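Local coordinates for protein calmodulin-binding transcription activator 1 (PDB 2CXK) that activates transcription, binds DNA sequence-specifically and may interact with calmodulin; this piece of it is the TIG (IPT) domain, at residues A[19-33]-A[51-64]. Sequence-based numbering, arbitrary orientation.
Sequences PEGGVKVLITGPWQE and LIQPGVLRCYCPAH. With SO4 (sulfate ion), chain F.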
loop_
_atom_site.group_PDB
_atom_site.type_symbol
_atom_site.label_atom_id
_atom_site.label_comp_id
_atom_site.label_asym_id
_atom_site.label_seq_id
_atom_site.Cartn_x
_atom_site.Cartn_y
_atom_site.Cartn_z
ATOM N N PRO A 19 -1.868 8.832 16.027
ATOM C CA PRO A 19 -1.902 8.035 17.259
ATOM C C PRO A 19 -3.078 7.087 17.463
ATOM O O PRO A 19 -2.913 6.011 18.037
ATOM C CB PRO A 19 -1.824 9.098 18.355
ATOM C CG PRO A 19 -1.029 10.173 17.717
ATOM C CD PRO A 19 -1.657 10.255 16.344
ATOM N N GLU A 20 -4.261 7.477 17.004
ATOM C CA GLU A 20 -5.436 6.635 17.182
ATOM C C GLU A 20 -5.391 5.356 16.346
ATOM O O GLU A 20 -6.186 4.441 16.567
ATOM C CB GLU A 20 -6.712 7.423 16.851
ATOM C CG GLU A 20 -6.750 7.973 15.446
ATOM C CD GLU A 20 -6.257 9.408 15.354
ATOM O OE1 GLU A 20 -5.258 9.754 16.027
ATOM O OE2 GLU A 20 -6.867 10.193 14.595
ATOM N N GLY A 21 -4.453 5.289 15.402
ATOM C CA GLY A 21 -4.336 4.113 14.553
ATOM C C GLY A 21 -5.564 3.952 13.668
ATOM O O GLY A 21 -6.200 4.935 13.312
ATOM N N GLY A 22 -5.897 2.718 13.309
ATOM C CA GLY A 22 -7.066 2.496 12.472
ATOM C C GLY A 22 -6.870 2.900 11.019
ATOM O O GLY A 22 -7.804 3.358 10.354
ATOM N N VAL A 23 -5.647 2.742 10.524
ATOM C CA VAL A 23 -5.339 3.068 9.138
ATOM C C VAL A 23 -4.927 1.795 8.398
ATOM O O VAL A 23 -4.110 1.024 8.896
ATOM C CB VAL A 23 -4.165 4.075 9.039
ATOM C CG1 VAL A 23 -3.914 4.435 7.587
ATOM C CG2 VAL A 23 -4.466 5.310 9.858
ATOM N N LYS A 24 -5.491 1.568 7.214
ATOM C CA LYS A 24 -5.119 0.389 6.442
ATOM C C LYS A 24 -3.670 0.511 5.968
ATOM O O LYS A 24 -3.239 1.565 5.496
ATOM C CB LYS A 24 -6.016 0.229 5.209
ATOM C CG LYS A 24 -5.575 -0.920 4.312
ATOM C CD LYS A 24 -6.462 -1.040 3.098
ATOM C CE LYS A 24 -6.343 0.191 2.218
ATOM N NZ LYS A 24 -7.360 0.161 1.140
ATOM N N VAL A 25 -2.917 -0.574 6.095
ATOM C CA VAL A 25 -1.537 -0.589 5.644
ATOM C C VAL A 25 -1.358 -1.814 4.753
ATOM O O VAL A 25 -1.799 -2.913 5.103
ATOM C CB VAL A 25 -0.543 -0.684 6.834
ATOM C CG1 VAL A 25 0.893 -0.690 6.317
ATOM C CG2 VAL A 25 -0.742 0.498 7.784
ATOM N N LEU A 26 -0.768 -1.617 3.578
ATOM C CA LEU A 26 -0.497 -2.736 2.682
ATOM C C LEU A 26 0.991 -3.003 2.840
ATOM O O LEU A 26 1.783 -2.067 2.916
ATOM C CB LEU A 26 -0.818 -2.372 1.225
ATOM C CG LEU A 26 -2.301 -2.166 0.919
ATOM C CD1 LEU A 26 -2.500 -1.932 -0.570
ATOM C CD2 LEU A 26 -3.091 -3.402 1.365
ATOM N N ILE A 27 1.364 -4.278 2.933
ATOM C CA ILE A 27 2.766 -4.659 3.083
ATOM C C ILE A 27 3.056 -5.753 2.068
ATOM O O ILE A 27 2.390 -6.786 2.047
ATOM C CB ILE A 27 3.055 -5.194 4.498
ATOM C CG1 ILE A 27 2.692 -4.122 5.523
ATOM C CG2 ILE A 27 4.522 -5.605 4.613
ATOM C CD1 ILE A 27 2.903 -4.534 6.967
ATOM N N THR A 28 4.050 -5.517 1.227
ATOM C CA THR A 28 4.379 -6.472 0.194
ATOM C C THR A 28 5.673 -7.210 0.485
ATOM O O THR A 28 6.563 -6.711 1.178
ATOM C CB THR A 28 4.456 -5.777 -1.181
ATOM O OG1 THR A 28 5.520 -4.819 -1.181
ATOM C CG2 THR A 28 3.145 -5.075 -1.481
ATOM N N GLY A 29 5.754 -8.419 -0.046
ATOM C CA GLY A 29 6.916 -9.247 0.164
ATOM C C GLY A 29 6.663 -10.616 -0.418
ATOM O O GLY A 29 5.769 -10.782 -1.244
ATOM N N PRO A 30 7.413 -11.636 0.018
ATOM C CA PRO A 30 7.248 -12.997 -0.500
ATOM C C PRO A 30 6.172 -13.856 0.165
ATOM O O PRO A 30 6.275 -15.080 0.154
ATOM C CB PRO A 30 8.636 -13.584 -0.305
ATOM C CG PRO A 30 9.008 -13.020 1.039
ATOM C CD PRO A 30 8.535 -11.568 0.973
ATOM N N TRP A 31 5.141 -13.238 0.734
ATOM C CA TRP A 31 4.093 -14.017 1.399
ATOM C C TRP A 31 3.285 -14.820 0.384
ATOM O O TRP A 31 2.742 -14.262 -0.563
ATOM C CB TRP A 31 3.145 -13.106 2.192
ATOM C CG TRP A 31 3.657 -11.709 2.427
ATOM C CD1 TRP A 31 3.085 -10.548 1.980
ATOM C CD2 TRP A 31 4.826 -11.322 3.160
ATOM N NE1 TRP A 31 3.824 -9.468 2.388
ATOM C CE2 TRP A 31 4.897 -9.909 3.113
ATOM C CE3 TRP A 31 5.822 -12.027 3.851
ATOM C CZ2 TRP A 31 5.924 -9.190 3.730
ATOM C CZ3 TRP A 31 6.847 -11.308 4.466
ATOM C CH2 TRP A 31 6.887 -9.903 4.400
ATOM N N GLN A 32 3.186 -16.129 0.602
ATOM C CA GLN A 32 2.455 -16.998 -0.317
ATOM C C GLN A 32 1.447 -17.919 0.370
ATOM O O GLN A 32 0.429 -18.281 -0.225
ATOM C CB GLN A 32 3.444 -17.853 -1.116
ATOM C CG GLN A 32 4.424 -17.063 -1.974
ATOM C CD GLN A 32 3.746 -16.323 -3.117
ATOM O OE1 GLN A 32 2.970 -16.910 -3.877
ATOM N NE2 GLN A 32 4.043 -15.031 -3.250
ATOM N N GLU A 33 1.737 -18.296 1.613
ATOM C CA GLU A 33 0.872 -19.196 2.382
ATOM C C GLU A 33 -0.613 -18.947 2.144
ATOM O O GLU A 33 -1.043 -17.815 1.933
ATOM C CB GLU A 33 1.173 -19.083 3.884
ATOM C CG GLU A 33 2.597 -19.482 4.281
ATOM C CD GLU A 33 2.952 -20.908 3.879
ATOM O OE1 GLU A 33 2.263 -21.845 4.339
ATOM O OE2 GLU A 33 3.919 -21.088 3.102
ATOM N N LEU A 51 -4.195 -11.949 3.411
ATOM C CA LEU A 51 -3.444 -12.071 2.175
ATOM C C LEU A 51 -4.385 -11.689 1.030
ATOM O O LEU A 51 -5.190 -12.501 0.587
ATOM C CB LEU A 51 -2.955 -13.508 1.985
ATOM C CG LEU A 51 -2.079 -13.696 0.743
ATOM C CD1 LEU A 51 -0.719 -13.039 0.977
ATOM C CD2 LEU A 51 -1.930 -15.186 0.429
ATOM N N ILE A 52 -4.287 -10.441 0.578
ATOM C CA ILE A 52 -5.110 -9.901 -0.503
ATOM C C ILE A 52 -4.919 -10.722 -1.773
ATOM O O ILE A 52 -5.861 -11.010 -2.509
ATOM C CB ILE A 52 -4.705 -8.433 -0.806
ATOM C CG1 ILE A 52 -5.010 -7.547 0.408
ATOM C CG2 ILE A 52 -5.402 -7.942 -2.068
ATOM C CD1 ILE A 52 -6.455 -7.616 0.879
ATOM N N GLN A 53 -3.668 -11.066 -2.021
ATOM C CA GLN A 53 -3.275 -11.864 -3.165
ATOM C C GLN A 53 -1.828 -12.211 -2.887
ATOM O O GLN A 53 -1.206 -11.625 -2.005
ATOM C CB GLN A 53 -3.404 -11.064 -4.464
ATOM C CG GLN A 53 -2.553 -9.816 -4.524
ATOM C CD GLN A 53 -2.745 -9.072 -5.829
ATOM O OE1 GLN A 53 -3.855 -8.657 -6.157
ATOM N NE2 GLN A 53 -1.667 -8.907 -6.584
ATOM N N PRO A 54 -1.269 -13.178 -3.622
ATOM C CA PRO A 54 0.124 -13.536 -3.366
ATOM C C PRO A 54 1.048 -12.329 -3.253
ATOM O O PRO A 54 1.064 -11.464 -4.127
ATOM C CB PRO A 54 0.473 -14.423 -4.559
ATOM C CG PRO A 54 -0.826 -15.095 -4.857
ATOM C CD PRO A 54 -1.819 -13.962 -4.742
ATOM N N GLY A 55 1.796 -12.271 -2.156
ATOM C CA GLY A 55 2.746 -11.198 -1.948
ATOM C C GLY A 55 2.205 -9.913 -1.360
ATOM O O GLY A 55 2.970 -8.973 -1.141
ATOM N N VAL A 56 0.904 -9.868 -1.085
ATOM C CA VAL A 56 0.296 -8.655 -0.546
ATOM C C VAL A 56 -0.534 -8.881 0.705
ATOM O O VAL A 56 -1.551 -9.564 0.664
ATOM C CB VAL A 56 -0.610 -7.993 -1.595
ATOM C CG1 VAL A 56 -1.262 -6.737 -1.016
ATOM C CG2 VAL A 56 0.210 -7.669 -2.839
ATOM N N LEU A 57 -0.094 -8.297 1.814
ATOM C CA LEU A 57 -0.823 -8.407 3.074
ATOM C C LEU A 57 -1.476 -7.072 3.423
ATOM O O LEU A 57 -0.902 -6.010 3.177
ATOM C CB LEU A 57 0.125 -8.793 4.211
ATOM C CG LEU A 57 0.530 -10.261 4.214
ATOM C CD1 LEU A 57 1.641 -10.511 5.233
ATOM C CD2 LEU A 57 -0.702 -11.077 4.526
ATOM N N ARG A 58 -2.671 -7.143 4.001
ATOM C CA ARG A 58 -3.399 -5.951 4.426
ATOM C C ARG A 58 -3.733 -6.058 5.908
ATOM O O ARG A 58 -4.167 -7.101 6.382
ATOM C CB ARG A 58 -4.714 -5.797 3.659
ATOM C CG ARG A 58 -5.586 -4.625 4.162
ATOM C CD ARG A 58 -7.052 -4.762 3.735
ATOM N NE ARG A 58 -7.699 -5.925 4.341
ATOM C CZ ARG A 58 -8.834 -6.469 3.911
ATOM N NH1 ARG A 58 -9.468 -5.965 2.858
ATOM N NH2 ARG A 58 -9.341 -7.525 4.536
ATOM N N CYS A 59 -3.544 -4.969 6.636
ATOM C CA CYS A 59 -3.892 -4.952 8.051
ATOM C C CYS A 59 -4.305 -3.527 8.378
ATOM O O CYS A 59 -4.110 -2.626 7.571
ATOM C CB CYS A 59 -2.699 -5.374 8.919
ATOM S SG CYS A 59 -1.329 -4.180 9.017
ATOM N N TYR A 60 -4.904 -3.336 9.544
ATOM C CA TYR A 60 -5.305 -2.008 9.996
ATOM C C TYR A 60 -4.441 -1.780 11.233
ATOM O O TYR A 60 -4.539 -2.514 12.217
ATOM C CB TYR A 60 -6.797 -2.013 10.319
ATOM C CG TYR A 60 -7.621 -2.485 9.133
ATOM C CD1 TYR A 60 -7.740 -1.698 7.983
ATOM C CD2 TYR A 60 -8.241 -3.734 9.140
ATOM C CE1 TYR A 60 -8.464 -2.149 6.875
ATOM C CE2 TYR A 60 -8.960 -4.191 8.041
ATOM C CZ TYR A 60 -9.071 -3.392 6.915
ATOM O OH TYR A 60 -9.821 -3.831 5.851
ATOM N N CYS A 61 -3.575 -0.776 11.176
ATOM C CA CYS A 61 -2.656 -0.548 12.281
ATOM C C CYS A 61 -3.354 -0.231 13.590
ATOM O O CYS A 61 -4.466 0.288 13.603
ATOM C CB CYS A 61 -1.641 0.542 11.926
ATOM S SG CYS A 61 -2.266 2.226 11.888
ATOM N N PRO A 62 -2.715 -0.581 14.713
ATOM C CA PRO A 62 -3.260 -0.339 16.054
ATOM C C PRO A 62 -2.939 1.078 16.517
ATOM O O PRO A 62 -2.178 1.794 15.864
ATOM C CB PRO A 62 -2.557 -1.400 16.900
ATOM C CG PRO A 62 -1.194 -1.436 16.277
ATOM C CD PRO A 62 -1.507 -1.424 14.780
ATOM N N ALA A 63 -3.534 1.489 17.633
ATOM C CA ALA A 63 -3.266 2.814 18.178
ATOM C C ALA A 63 -1.892 2.727 18.837
ATOM O O ALA A 63 -1.488 1.652 19.282
ATOM C CB ALA A 63 -4.326 3.184 19.217
ATOM N N HIS A 64 -1.178 3.843 18.905
ATOM C CA HIS A 64 0.149 3.849 19.523
ATOM C C HIS A 64 0.610 5.283 19.750
ATOM O O HIS A 64 0.169 6.187 19.044
ATOM C CB HIS A 64 1.147 3.113 18.615
ATOM C CG HIS A 64 2.451 2.787 19.278
ATOM N ND1 HIS A 64 3.408 3.741 19.554
ATOM C CD2 HIS A 64 2.948 1.613 19.739
ATOM C CE1 HIS A 64 4.435 3.169 20.157
ATOM N NE2 HIS A 64 4.180 1.878 20.283
HETATM S S SO4 F . -10.581 -0.853 3.450
HETATM O O1 SO4 F . -9.614 -0.887 2.278
HETATM O O2 SO4 F . -11.971 -0.598 2.886
HETATM O O3 SO4 F . -10.610 -2.178 3.965
HETATM O O4 SO4 F . -10.246 0.310 4.194
#
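Val25 and Ile27 pair with Cys59 and Leu57 where strands 24-28 and 56-60 run antiparallel in the immunoglobulin-like beta sandwich of the TIG domain. The axes of these two strand segments pass 4.6 Å apart. Backbone bonds continue past the strands, from His64 N to Pro19 O at one end to Gly55 N and Trp31 O at the other. Val25, Ile27, Leu57 and Cys59 face the sandwich interior; Ile27 reaches strands 38-42 and 67-75.

Lys24, Leu26, Arg58 and Tyr60 lie on the other face, where the second subunit packs. Lys24 can be followed outward. CB rests near CD1 and CE1 of Tyr60. CG meets Arg58 CG at 3.7 Å. CD lies against Arg58 CD and also touches O1 of a sulfate, probably from the crystallisation liquor. The chain is extended to CD and then bends (chi3 64°), which keeps CE and NZ beside the same oxygen. NZ bonds sulfate O1 at 2.7 Å and also forms a salt bridge with Asp11 of the second subunit. Tyr60 OH holds sulfate O3 at 2.6 Å, an oxygen that lies at the ring edge.

Trp31 closes the opposite end of the pair. Leu57 CD1 sits over its five-membered ring, 3.6 Å from the centroid, a CH-pi contact. Gly29 CA and Pro30 CD cover the other face. An alanine in place of Trp31 would probably leave Leu57 CD1 without its aromatic cover and Ile27 O without one of its two donors. Ile27 O is gripped from opposite faces of its carbonyl plane: Leu57 N lies 2.9 Å from this oxygen, and Trp31 NE1 approaches it from 48° out of plane at 3.1 Å.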